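Local coordinates for protein ATP-dependent DNA helicase PIF1 (Candida albicans, PDB 7OTJ) that probably couples ATP hydrolysis to 5'-3' translocation on single-stranded DNA, unwinding duplexes and G-quadruplexes to keep nuclear and mitochondrial genomes stable, at residues G230-E242 with K462-Q475. Residues are numbered along the deposited sequence; the frame is centred on the assembly and turned at random.
Sequences GIVPSELYATRYE and KVVVDMKKIFENGQ. With K (potassium ion), chain I; nucleotides of chain C.
Leu-236 and Val-464 sit at the heart of a parallel strand pair, 234-237 beside 463-466, where the Leu-236 N to Val-464 O bond of 3.0 Å is one of four that zip the backbones together. On one face of this ladder Leu-236 lays its CG 3.7 Å from Val-463 CG2, while its CD1 reaches on to Val-465. The other face carries Glu-235 and Val-464 side by side. With CG anti to the carbonyl carbon (chi1 -58°), the Tyr-237 ring swings to this face and turns its CD2-CE2 edge to Asp-466, whose OD2 lies 3.5 Å from CE2; ring and carboxylate planes stand 70° apart. Asp-466 OD1 is held by Asn-493.

Packing is densest just past the strand ends. Ala-238 CB is surrounded by Lys-469 O, Ile-470 CD1, Phe-471 CE2 and the Gln-475 amide. Beside it a potassium ion joins the segments, taking both carboxylate oxygens of Glu-242, OE2 at 2.9 Å, and the carbonyl O of Asp-466. The cation probably eases the proximity of the Glu-242 and Asp-466 carboxylates. Thr-239 N to Glu-242 OE1 and a weak Glu-242 N to Thr-239 OG1 bond form a capping box at the start of helix 240-253; Thr-239 OG1 also donates to OE1.

The far end is looser: exposed, poorly ordered Ile-231 merely touches the aliphatic chain of Lys-462, CG2 to CD 3.6 Å.

Toward the DNA, Phe-471 places one face under the sugar of DT1 of chain C, with C1' 3.6 Å above the ring centre, and Gln-475 OE1 backs the opposite face while accepting from Phe-471 N. Arg-240 grips the DT2 phosphate of chain C through N and NH2. The loops and helix start following the strands thus reach potassium and DNA, and the pair forms the centre of a four-stranded parallel sheet, as expected of the second RecA-like domain (2A) of a superfamily 1 helicase.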
ATOM      1  N   GLY A 230      22.082  11.045 -10.445  1.00117.57           N
ATOM      2  CA  GLY A 230      21.032  11.291  -9.483  1.00113.87           C
ATOM      3  C   GLY A 230      19.904  10.286  -9.457  1.00112.08           C
ATOM      4  O   GLY A 230      18.983  10.432  -8.645  1.00109.31           O
ATOM      5  N   ILE A 231      19.936   9.267 -10.314  1.00111.18           N
ATOM      6  CA  ILE A 231      18.892   8.245 -10.351  1.00105.33           C
ATOM      7  C   ILE A 231      19.273   7.134  -9.380  1.00 99.63           C
ATOM      8  O   ILE A 231      20.325   6.501  -9.527  1.00 97.52           O
ATOM      9  CB  ILE A 231      18.693   7.694 -11.773  1.00104.63           C
ATOM     10  CG1 ILE A 231      18.135   8.777 -12.700  1.00 97.07           C
ATOM     11  CG2 ILE A 231      17.758   6.500 -11.745  1.00 85.08           C
ATOM     12  CD1 ILE A 231      16.771   9.291 -12.295  1.00 81.84           C
ATOM     13  N   VAL A 232      18.430   6.914  -8.383  1.00 91.81           N
ATOM     14  CA  VAL A 232      18.657   5.919  -7.340  1.00 87.44           C
ATOM     15  C   VAL A 232      17.701   4.752  -7.578  1.00 82.37           C
ATOM     16  O   VAL A 232      16.484   4.962  -7.675  1.00 77.06           O
ATOM     17  CB  VAL A 232      18.467   6.529  -5.939  1.00 91.99           C
ATOM     18  CG1 VAL A 232      19.713   7.281  -5.523  1.00 89.30           C
ATOM     19  CG2 VAL A 232      17.266   7.459  -5.930  1.00 90.59           C
ATOM     20  N   PRO A 233      18.195   3.520  -7.691  1.00 75.20           N
ATOM     21  CA  PRO A 233      17.293   2.377  -7.889  1.00 64.04           C
ATOM     22  C   PRO A 233      16.672   1.917  -6.575  1.00 69.14           C
ATOM     23  O   PRO A 233      17.328   1.883  -5.530  1.00 64.47           O
ATOM     24  CB  PRO A 233      18.216   1.299  -8.478  1.00 61.73           C
ATOM     25  CG  PRO A 233      19.571   1.642  -7.955  1.00 66.40           C
ATOM     26  CD  PRO A 233      19.615   3.144  -7.807  1.00 68.30           C
ATOM     27  N   SER A 234      15.385   1.578  -6.634  1.00 47.85           N
ATOM     28  CA  SER A 234      14.692   1.071  -5.459  1.00 55.69           C
ATOM     29  C   SER A 234      15.152  -0.347  -5.144  1.00 57.29           C
ATOM     30  O   SER A 234      15.467  -1.136  -6.038  1.00 61.56           O
ATOM     31  CB  SER A 234      13.177   1.076  -5.673  1.00 60.53           C
ATOM     32  OG  SER A 234      12.705   2.349  -6.069  1.00 72.76           O
ATOM     33  N   GLU A 235      15.212  -0.663  -3.854  1.00 52.46           N
ATOM     34  CA  GLU A 235      15.630  -1.980  -3.394  1.00 52.10           C
ATOM     35  C   GLU A 235      14.445  -2.687  -2.739  1.00 53.38           C
ATOM     36  O   GLU A 235      13.855  -2.166  -1.786  1.00 51.10           O
ATOM     37  CB  GLU A 235      16.807  -1.857  -2.422  1.00 52.49           C
ATOM     38  CG  GLU A 235      18.017  -1.114  -3.000  1.00 58.71           C
ATOM     39  CD  GLU A 235      19.260  -1.212  -2.123  1.00 64.11           C
ATOM     40  OE1 GLU A 235      20.141  -0.330  -2.225  1.00 59.57           O
ATOM     41  OE2 GLU A 235      19.357  -2.172  -1.330  1.00 65.12           O
ATOM     42  N   LEU A 236      14.122  -3.884  -3.227  1.00 45.32           N
ATOM     43  CA  LEU A 236      13.033  -4.687  -2.685  1.00 46.58           C
ATOM     44  C   LEU A 236      13.600  -5.886  -1.940  1.00 49.12           C
ATOM     45  O   LEU A 236      14.477  -6.582  -2.457  1.00 58.29           O
ATOM     46  CB  LEU A 236      12.097  -5.170  -3.796  1.00 51.31           C
ATOM     47  CG  LEU A 236      11.381  -4.103  -4.621  1.00 50.35           C
ATOM     48  CD1 LEU A 236      10.390  -4.750  -5.573  1.00 41.99           C
ATOM     49  CD2 LEU A 236      10.689  -3.111  -3.705  1.00 47.33           C
ATOM     50  N   TYR A 237      13.066  -6.147  -0.747  1.00 54.91           N
ATOM     51  CA  TYR A 237      13.466  -7.293   0.059  1.00 46.66           C
ATOM     52  C   TYR A 237      12.227  -7.945   0.654  1.00 53.06           C
ATOM     53  O   TYR A 237      11.149  -7.350   0.710  1.00 53.16           O
ATOM     54  CB  TYR A 237      14.421  -6.900   1.183  1.00 48.43           C
ATOM     55  CG  TYR A 237      15.690  -6.237   0.711  1.00 56.68           C
ATOM     56  CD1 TYR A 237      15.748  -4.865   0.538  1.00 50.70           C
ATOM     57  CD2 TYR A 237      16.831  -6.984   0.435  1.00 56.41           C
ATOM     58  CE1 TYR A 237      16.900  -4.253   0.104  1.00 56.07           C
ATOM     59  CE2 TYR A 237      17.987  -6.377   0.003  1.00 51.35           C
ATOM     60  CZ  TYR A 237      18.017  -5.010  -0.162  1.00 53.60           C
ATOM     61  OH  TYR A 237      19.166  -4.393  -0.599  1.00 55.18           O
ATOM     62  N   ALA A 238      12.395  -9.186   1.104  1.00 50.32           N
ATOM     63  CA  ALA A 238      11.272  -9.916   1.678  1.00 46.72           C
ATOM     64  C   ALA A 238      10.995  -9.492   3.115  1.00 55.43           C
ATOM     65  O   ALA A 238       9.836  -9.461   3.541  1.00 49.47           O
ATOM     66  CB  ALA A 238      11.532 -11.420   1.614  1.00 51.83           C
ATOM     67  N   THR A 239      12.036  -9.174   3.878  1.00 63.51           N
ATOM     68  CA  THR A 239      11.895  -8.912   5.302  1.00 55.07           C
ATOM     69  C   THR A 239      12.243  -7.466   5.626  1.00 57.55           C
ATOM     70  O   THR A 239      12.913  -6.763   4.862  1.00 51.96           O
ATOM     71  CB  THR A 239      12.799  -9.842   6.118  1.00 61.23           C
ATOM     72  OG1 THR A 239      14.170  -9.503   5.861  1.00 61.52           O
ATOM     73  CG2 THR A 239      12.556 -11.291   5.733  1.00 52.67           C
ATOM     74  N   ARG A 240      11.867  -7.064   6.839  1.00 55.41           N
ATOM     75  CA  ARG A 240      12.103  -5.690   7.255  1.00 55.30           C
ATOM     76  C   ARG A 240      13.538  -5.493   7.708  1.00 59.00           C
ATOM     77  O   ARG A 240      14.123  -4.436   7.454  1.00 67.95           O
ATOM     78  CB  ARG A 240      11.130  -5.306   8.366  1.00 52.52           C
ATOM     79  CG  ARG A 240       9.797  -4.829   7.822  1.00 66.40           C
ATOM     80  CD  ARG A 240       8.813  -4.497   8.926  1.00 75.27           C
ATOM     81  NE  ARG A 240       8.454  -5.675   9.703  1.00 69.09           N
ATOM     82  CZ  ARG A 240       7.618  -5.663  10.731  1.00 69.24           C
ATOM     83  NH1 ARG A 240       7.000  -4.554  11.104  1.00 78.94           N
ATOM     84  NH2 ARG A 240       7.402  -6.788  11.405  1.00 73.79           N
ATOM     85  N   TYR A 241      14.099  -6.481   8.415  1.00 57.29           N
ATOM     86  CA  TYR A 241      15.525  -6.489   8.727  1.00 63.28           C
ATOM     87  C   TYR A 241      16.372  -6.061   7.534  1.00 60.44           C
ATOM     88  O   TYR A 241      17.181  -5.134   7.635  1.00 63.38           O
ATOM     89  CB  TYR A 241      15.941  -7.879   9.217  1.00 65.81           C
ATOM     90  CG  TYR A 241      17.359  -7.945   9.751  1.00 61.97           C
ATOM     91  CD1 TYR A 241      17.675  -7.441  11.009  1.00 73.12           C
ATOM     92  CD2 TYR A 241      18.377  -8.522   9.004  1.00 68.46           C
ATOM     93  CE1 TYR A 241      18.974  -7.507  11.504  1.00 66.75           C
ATOM     94  CE2 TYR A 241      19.675  -8.590   9.489  1.00 68.41           C
ATOM     95  CZ  TYR A 241      19.968  -8.082  10.739  1.00 68.63           C
ATOM     96  OH  TYR A 241      21.258  -8.152  11.218  1.00 74.72           O
ATOM     97  N   GLU A 242      16.179  -6.715   6.384  1.00 60.61           N
ATOM     98  CA  GLU A 242      16.895  -6.324   5.170  1.00 55.05           C
ATOM     99  C   GLU A 242      16.595  -4.879   4.801  1.00 54.86           C
ATOM    100  O   GLU A 242      17.507  -4.100   4.497  1.00 66.38           O
ATOM    101  CB  GLU A 242      16.528  -7.248   4.011  1.00 53.46           C
ATOM    102  CG  GLU A 242      16.902  -8.698   4.196  1.00 54.46           C
ATOM    103  CD  GLU A 242      16.118  -9.610   3.275  1.00 61.40           C
ATOM    104  OE1 GLU A 242      14.869  -9.621   3.368  1.00 73.37           O
ATOM    105  OE2 GLU A 242      16.742 -10.308   2.453  1.00 62.05           O
ATOM    106  N   LYS A 462      13.464   1.637 -12.160  1.00 52.05           N
ATOM    107  CA  LYS A 462      14.751   1.016 -11.876  1.00 47.63           C
ATOM    108  C   LYS A 462      14.701   0.426 -10.476  1.00 55.20           C
ATOM    109  O   LYS A 462      14.414   1.139  -9.510  1.00 65.41           O
ATOM    110  CB  LYS A 462      15.881   2.034 -12.018  1.00 51.95           C
ATOM    111  CG  LYS A 462      16.012   2.546 -13.447  1.00 60.75           C
ATOM    112  CD  LYS A 462      17.222   3.430 -13.638  1.00 61.48           C
ATOM    113  CE  LYS A 462      17.277   3.966 -15.060  1.00 84.80           C
ATOM    114  NZ  LYS A 462      17.134   2.893 -16.086  1.00 78.54           N
ATOM    115  N   VAL A 463      14.962  -0.875 -10.370  1.00 46.31           N
ATOM    116  CA  VAL A 463      14.760  -1.596  -9.117  1.00 50.31           C
ATOM    117  C   VAL A 463      15.705  -2.790  -9.072  1.00 52.72           C
ATOM    118  O   VAL A 463      15.882  -3.497 -10.069  1.00 56.18           O
ATOM    119  CB  VAL A 463      13.279  -2.023  -8.958  1.00 53.57           C
ATOM    120  CG1 VAL A 463      12.776  -2.727 -10.214  1.00 43.90           C
ATOM    121  CG2 VAL A 463      13.084  -2.900  -7.725  1.00 43.44           C
ATOM    122  N   VAL A 464      16.319  -3.013  -7.913  1.00 46.71           N
ATOM    123  CA  VAL A 464      17.092  -4.223  -7.651  1.00 50.73           C
ATOM    124  C   VAL A 464      16.310  -5.072  -6.658  1.00 50.22           C
ATOM    125  O   VAL A 464      15.896  -4.583  -5.600  1.00 54.33           O
ATOM    126  CB  VAL A 464      18.515  -3.917  -7.140  1.00 51.38           C
ATOM    127  CG1 VAL A 464      18.514  -2.808  -6.117  1.00 48.50           C
ATOM    128  CG2 VAL A 464      19.127  -5.164  -6.542  1.00 48.99           C
ATOM    129  N   VAL A 465      16.086  -6.333  -7.015  1.00 51.30           N
ATOM    130  CA  VAL A 465      15.288  -7.265  -6.227  1.00 48.07           C
ATOM    131  C   VAL A 465      16.222  -8.320  -5.653  1.00 52.67           C
ATOM    132  O   VAL A 465      16.945  -8.993  -6.399  1.00 57.05           O
ATOM    133  CB  VAL A 465      14.177  -7.917  -7.065  1.00 50.65           C
ATOM    134  CG1 VAL A 465      13.458  -8.991  -6.247  1.00 43.76           C
ATOM    135  CG2 VAL A 465      13.196  -6.866  -7.556  1.00 48.67           C
ATOM    136  N   ASP A 466      16.212  -8.466  -4.332  1.00 52.22           N
ATOM    137  CA  ASP A 466      17.018  -9.466  -3.643  1.00 50.91           C
ATOM    138  C   ASP A 466      16.071 -10.542  -3.135  1.00 52.84           C
ATOM    139  O   ASP A 466      15.316 -10.316  -2.185  1.00 61.37           O
ATOM    140  CB  ASP A 466      17.814  -8.847  -2.496  1.00 60.97           C
ATOM    141  CG  ASP A 466      18.729  -9.853  -1.810  1.00 58.28           C
ATOM    142  OD1 ASP A 466      18.758 -11.026  -2.237  1.00 55.22           O
ATOM    143  OD2 ASP A 466      19.422  -9.472  -0.843  1.00 59.50           O
ATOM    144  N   MET A 467      16.104 -11.709  -3.777  1.00 54.36           N
ATOM    145  CA  MET A 467      15.180 -12.790  -3.476  1.00 52.70           C
ATOM    146  C   MET A 467      15.642 -13.667  -2.319  1.00 59.02           C
ATOM    147  O   MET A 467      15.079 -14.751  -2.122  1.00 58.55           O
ATOM    148  CB  MET A 467      14.959 -13.635  -4.729  1.00 47.35           C
ATOM    149  CG  MET A 467      14.387 -12.816  -5.867  1.00 46.26           C
ATOM    150  SD  MET A 467      14.144 -13.753  -7.370  1.00 52.12           S
ATOM    151  CE  MET A 467      13.198 -15.142  -6.763  1.00 47.39           C
ATOM    152  N   LYS A 468      16.597 -13.188  -1.515  1.00 62.95           N
ATOM    153  CA  LYS A 468      17.299 -14.044  -0.562  1.00 56.37           C
ATOM    154  C   LYS A 468      16.344 -14.657   0.456  1.00 59.90           C
ATOM    155  O   LYS A 468      16.375 -15.869   0.700  1.00 58.24           O
ATOM    156  CB  LYS A 468      18.395 -13.242   0.146  1.00 57.12           C
ATOM    157  CG  LYS A 468      19.426 -14.074   0.920  1.00 66.67           C
ATOM    158  CD  LYS A 468      20.620 -14.433   0.033  1.00 78.42           C
ATOM    159  CE  LYS A 468      21.768 -15.077   0.807  1.00 77.50           C
ATOM    160  NZ  LYS A 468      23.004 -15.183  -0.038  1.00 63.41           N
ATOM    161  N   LYS A 469      15.483 -13.838   1.062  1.00 62.12           N
ATOM    162  CA  LYS A 469      14.636 -14.286   2.161  1.00 60.48           C
ATOM    163  C   LYS A 469      13.180 -14.494   1.748  1.00 54.96           C
ATOM    164  O   LYS A 469      12.301 -14.498   2.613  1.00 61.49           O
ATOM    165  CB  LYS A 469      14.707 -13.294   3.326  1.00 58.11           C
ATOM    166  CG  LYS A 469      16.081 -13.127   3.954  1.00 57.01           C
ATOM    167  CD  LYS A 469      16.629 -14.463   4.450  1.00 78.75           C
ATOM    168  CE  LYS A 469      18.071 -14.342   4.938  1.00 62.78           C
ATOM    169  NZ  LYS A 469      18.645 -15.659   5.347  1.00 74.17           N
ATOM    170  N   ILE A 470      12.905 -14.678   0.451  1.00 53.18           N
ATOM    171  CA  ILE A 470      11.526 -14.880   0.010  1.00 58.05           C
ATOM    172  C   ILE A 470      10.955 -16.108   0.703  1.00 56.44           C
ATOM    173  O   ILE A 470      11.549 -17.193   0.677  1.00 58.08           O
ATOM    174  CB  ILE A 470      11.445 -15.009  -1.523  1.00 57.30           C
ATOM    175  CG1 ILE A 470      11.104 -13.671  -2.181  1.00 49.13           C
ATOM    176  CG2 ILE A 470      10.345 -15.975  -1.922  1.00 51.51           C
ATOM    177  CD1 ILE A 470      12.032 -12.550  -1.843  1.00 50.95           C
ATOM    178  N   PHE A 471       9.796 -15.939   1.340  1.00 60.99           N
ATOM    179  CA  PHE A 471       9.213 -16.991   2.156  1.00 60.13           C
ATOM    180  C   PHE A 471       7.762 -17.291   1.814  1.00 62.16           C
ATOM    181  O   PHE A 471       7.197 -18.231   2.384  1.00 58.93           O
ATOM    182  CB  PHE A 471       9.305 -16.613   3.646  1.00 60.71           C
ATOM    183  CG  PHE A 471       8.664 -15.290   3.970  1.00 71.40           C
ATOM    184  CD1 PHE A 471       7.315 -15.215   4.297  1.00 66.83           C
ATOM    185  CD2 PHE A 471       9.404 -14.117   3.932  1.00 63.26           C
ATOM    186  CE1 PHE A 471       6.722 -13.996   4.584  1.00 59.81           C
ATOM    187  CE2 PHE A 471       8.810 -12.894   4.220  1.00 62.55           C
ATOM    188  CZ  PHE A 471       7.472 -12.836   4.544  1.00 59.88           C
ATOM    189  N   GLU A 472       7.154 -16.556   0.882  1.00 58.15           N
ATOM    190  CA  GLU A 472       5.710 -16.576   0.710  1.00 56.17           C
ATOM    191  C   GLU A 472       5.339 -16.734  -0.758  1.00 53.28           C
ATOM    192  O   GLU A 472       6.039 -16.249  -1.652  1.00 52.37           O
ATOM    193  CB  GLU A 472       5.089 -15.284   1.267  1.00 54.15           C
ATOM    194  CG  GLU A 472       3.568 -15.217   1.237  1.00 54.63           C
ATOM    195  CD  GLU A 472       2.916 -16.189   2.199  1.00 52.61           C
ATOM    196  OE1 GLU A 472       2.687 -17.354   1.810  1.00 46.24           O
ATOM    197  OE2 GLU A 472       2.637 -15.787   3.348  1.00 62.68           O
ATOM    198  N   ASN A 473       4.203 -17.400  -0.986  1.00 57.22           N
ATOM    199  CA  ASN A 473       3.660 -17.542  -2.329  1.00 47.92           C
ATOM    200  C   ASN A 473       3.430 -16.178  -2.955  1.00 47.75           C
ATOM    201  O   ASN A 473       3.014 -15.229  -2.281  1.00 47.34           O
ATOM    202  CB  ASN A 473       2.337 -18.307  -2.301  1.00 51.38           C
ATOM    203  CG  ASN A 473       2.478 -19.700  -1.741  1.00 63.25           C
ATOM    204  OD1 ASN A 473       3.459 -20.397  -2.012  1.00 63.13           O
ATOM    205  ND2 ASN A 473       1.494 -20.117  -0.947  1.00 57.68           N
ATOM    206  N   GLY A 474       3.660 -16.098  -4.264  1.00 43.69           N
ATOM    207  CA  GLY A 474       3.496 -14.871  -5.012  1.00 42.65           C
ATOM    208  C   GLY A 474       4.464 -13.756  -4.685  1.00 41.88           C
ATOM    209  O   GLY A 474       4.426 -12.717  -5.358  1.00 50.47           O
ATOM    210  N   GLN A 475       5.327 -13.917  -3.677  1.00 42.13           N
ATOM    211  CA  GLN A 475       6.261 -12.852  -3.315  1.00 44.35           C
ATOM    212  C   GLN A 475       7.306 -12.618  -4.408  1.00 51.93           C
ATOM    213  O   GLN A 475       7.666 -11.470  -4.698  1.00 44.88           O
ATOM    214  CB  GLN A 475       6.927 -13.178  -1.978  1.00 47.23           C
ATOM    215  CG  GLN A 475       7.545 -11.984  -1.267  1.00 47.23           C
ATOM    216  CD  GLN A 475       7.981 -12.321   0.148  1.00 49.74           C
ATOM    217  OE1 GLN A 475       8.254 -13.482   0.467  1.00 58.21           O
ATOM    218  NE2 GLN A 475       8.037 -11.312   1.008  1.00 47.77           N
TER
HETATM  219  K     K I1005      14.670 -11.058   0.624  1.00 93.30           K
ATOM    220  OP3  DT C   1      13.830 -14.520  10.470  1.00119.33           O
ATOM    221  P    DT C   1      13.938 -14.043   9.074  1.00148.77           P
ATOM    222  OP1  DT C   1      14.619 -15.073   8.260  1.00119.57           O
ATOM    223  OP2  DT C   1      14.499 -12.676   9.109  1.00125.52           O
ATOM    224  O5'  DT C   1      12.442 -13.924   8.545  1.00114.87           O
ATOM    225  C5'  DT C   1      11.460 -13.293   9.346  1.00104.04           C
ATOM    226  C4'  DT C   1      10.415 -12.634   8.470  1.00 99.10           C
ATOM    227  O4'  DT C   1       9.918 -13.599   7.512  1.00 98.54           O
ATOM    228  C3'  DT C   1       9.181 -12.132   9.198  1.00 87.89           C
ATOM    229  O3'  DT C   1       8.565 -11.097   8.430  1.00 71.98           O
ATOM    230  C2'  DT C   1       8.321 -13.390   9.234  1.00 88.83           C
ATOM    231  C1'  DT C   1       8.592 -13.964   7.844  1.00 91.94           C
ATOM    232  N1   DT C   1       8.492 -15.448   7.762  1.00100.56           N
ATOM    233  C2   DT C   1       7.254 -16.055   7.806  1.00103.60           C
ATOM    234  O2   DT C   1       6.206 -15.441   7.928  1.00 90.31           O
ATOM    235  N3   DT C   1       7.287 -17.422   7.709  1.00110.77           N
ATOM    236  C4   DT C   1       8.410 -18.224   7.570  1.00113.06           C
ATOM    237  O4   DT C   1       8.338 -19.447   7.491  1.00125.51           O
ATOM    238  C5   DT C   1       9.671 -17.521   7.525  1.00 98.95           C
ATOM    239  C7   DT C   1      10.954 -18.279   7.377  1.00 90.75           C
ATOM    240  C6   DT C   1       9.650 -16.186   7.619  1.00 98.87           C
ATOM    241  P    DT C   2       8.934  -9.559   8.708  1.00 59.82           P
ATOM    242  OP1  DT C   2      10.300  -9.304   8.197  1.00 71.41           O
ATOM    243  OP2  DT C   2       8.606  -9.306  10.130  1.00 68.46           O
ATOM    244  O5'  DT C   2       7.919  -8.736   7.788  1.00 60.58           O
ATOM    245  C5'  DT C   2       8.118  -8.682   6.377  1.00 60.57           C
ATOM    246  C4'  DT C   2       6.800  -8.792   5.631  1.00 51.42           C
ATOM    247  O4'  DT C   2       6.317 -10.146   5.724  1.00 59.91           O
ATOM    248  C3'  DT C   2       5.696  -7.893   6.165  1.00 51.83           C
ATOM    249  O3'  DT C   2       5.637  -6.722   5.377  1.00 49.80           O
ATOM    250  C2'  DT C   2       4.417  -8.727   6.021  1.00 52.62           C
ATOM    251  C1'  DT C   2       4.916 -10.170   5.946  1.00 61.82           C
ATOM    252  N1   DT C   2       4.650 -10.980   7.179  1.00 52.67           N
ATOM    253  C2   DT C   2       4.102 -12.237   7.050  1.00 61.84           C
ATOM    254  O2   DT C   2       3.793 -12.725   5.975  1.00 63.43           O
ATOM    255  N3   DT C   2       3.911 -12.904   8.233  1.00 54.52           N
ATOM    256  C4   DT C   2       4.220 -12.454   9.502  1.00 56.24           C
ATOM    257  O4   DT C   2       4.010 -13.131  10.505  1.00 61.04           O
ATOM    258  C5   DT C   2       4.805 -11.135   9.565  1.00 56.10           C
ATOM    259  C7   DT C   2       5.183 -10.542  10.891  1.00 61.11           C
ATOM    260  C6   DT C   2       4.993 -10.471   8.414  1.00 54.35           C
ATOM    261  P    DT C   3       5.432  -5.289   6.067  1.00 55.63           P
ATOM    262  OP1  DT C   3       5.991  -4.267   5.147  1.00 49.90           O
ATOM    263  OP2  DT C   3       5.937  -5.389   7.457  1.00 56.61           O
ATOM    264  O5'  DT C   3       3.837  -5.125   6.133  1.00 57.84           O
ATOM    265  C5'  DT C   3       3.079  -5.141   4.931  1.00 53.60           C
ATOM    266  C4'  DT C   3       1.592  -5.359   5.195  1.00 54.41           C
ATOM    267  O4'  DT C   3       1.381  -6.665   5.766  1.00 62.65           O
ATOM    268  C3'  DT C   3       0.949  -4.390   6.167  1.00 54.98           C
ATOM    269  O3'  DT C   3       0.498  -3.244   5.467  1.00 47.27           O
ATOM    270  C2'  DT C   3      -0.227  -5.195   6.724  1.00 56.62           C
ATOM    271  C1'  DT C   3       0.279  -6.635   6.659  1.00 64.12           C
ATOM    272  N1   DT C   3       0.731  -7.180   7.965  1.00 67.80           N
ATOM    273  C2   DT C   3      -0.156  -7.879   8.746  1.00 66.92           C
ATOM    274  O2   DT C   3      -1.316  -8.062   8.432  1.00 60.18           O
ATOM    275  N3   DT C   3       0.369  -8.355   9.922  1.00 67.37           N
ATOM    276  C4   DT C   3       1.675  -8.207  10.375  1.00 68.84           C
ATOM    277  O4   DT C   3       2.061  -8.667  11.448  1.00 69.44           O
ATOM    278  C5   DT C   3       2.552  -7.467   9.500  1.00 73.19           C
ATOM    279  C7   DT C   3       3.987  -7.237   9.880  1.00 65.44           C
ATOM    280  C6   DT C   3       2.044  -7.001   8.350  1.00 72.19           C
TER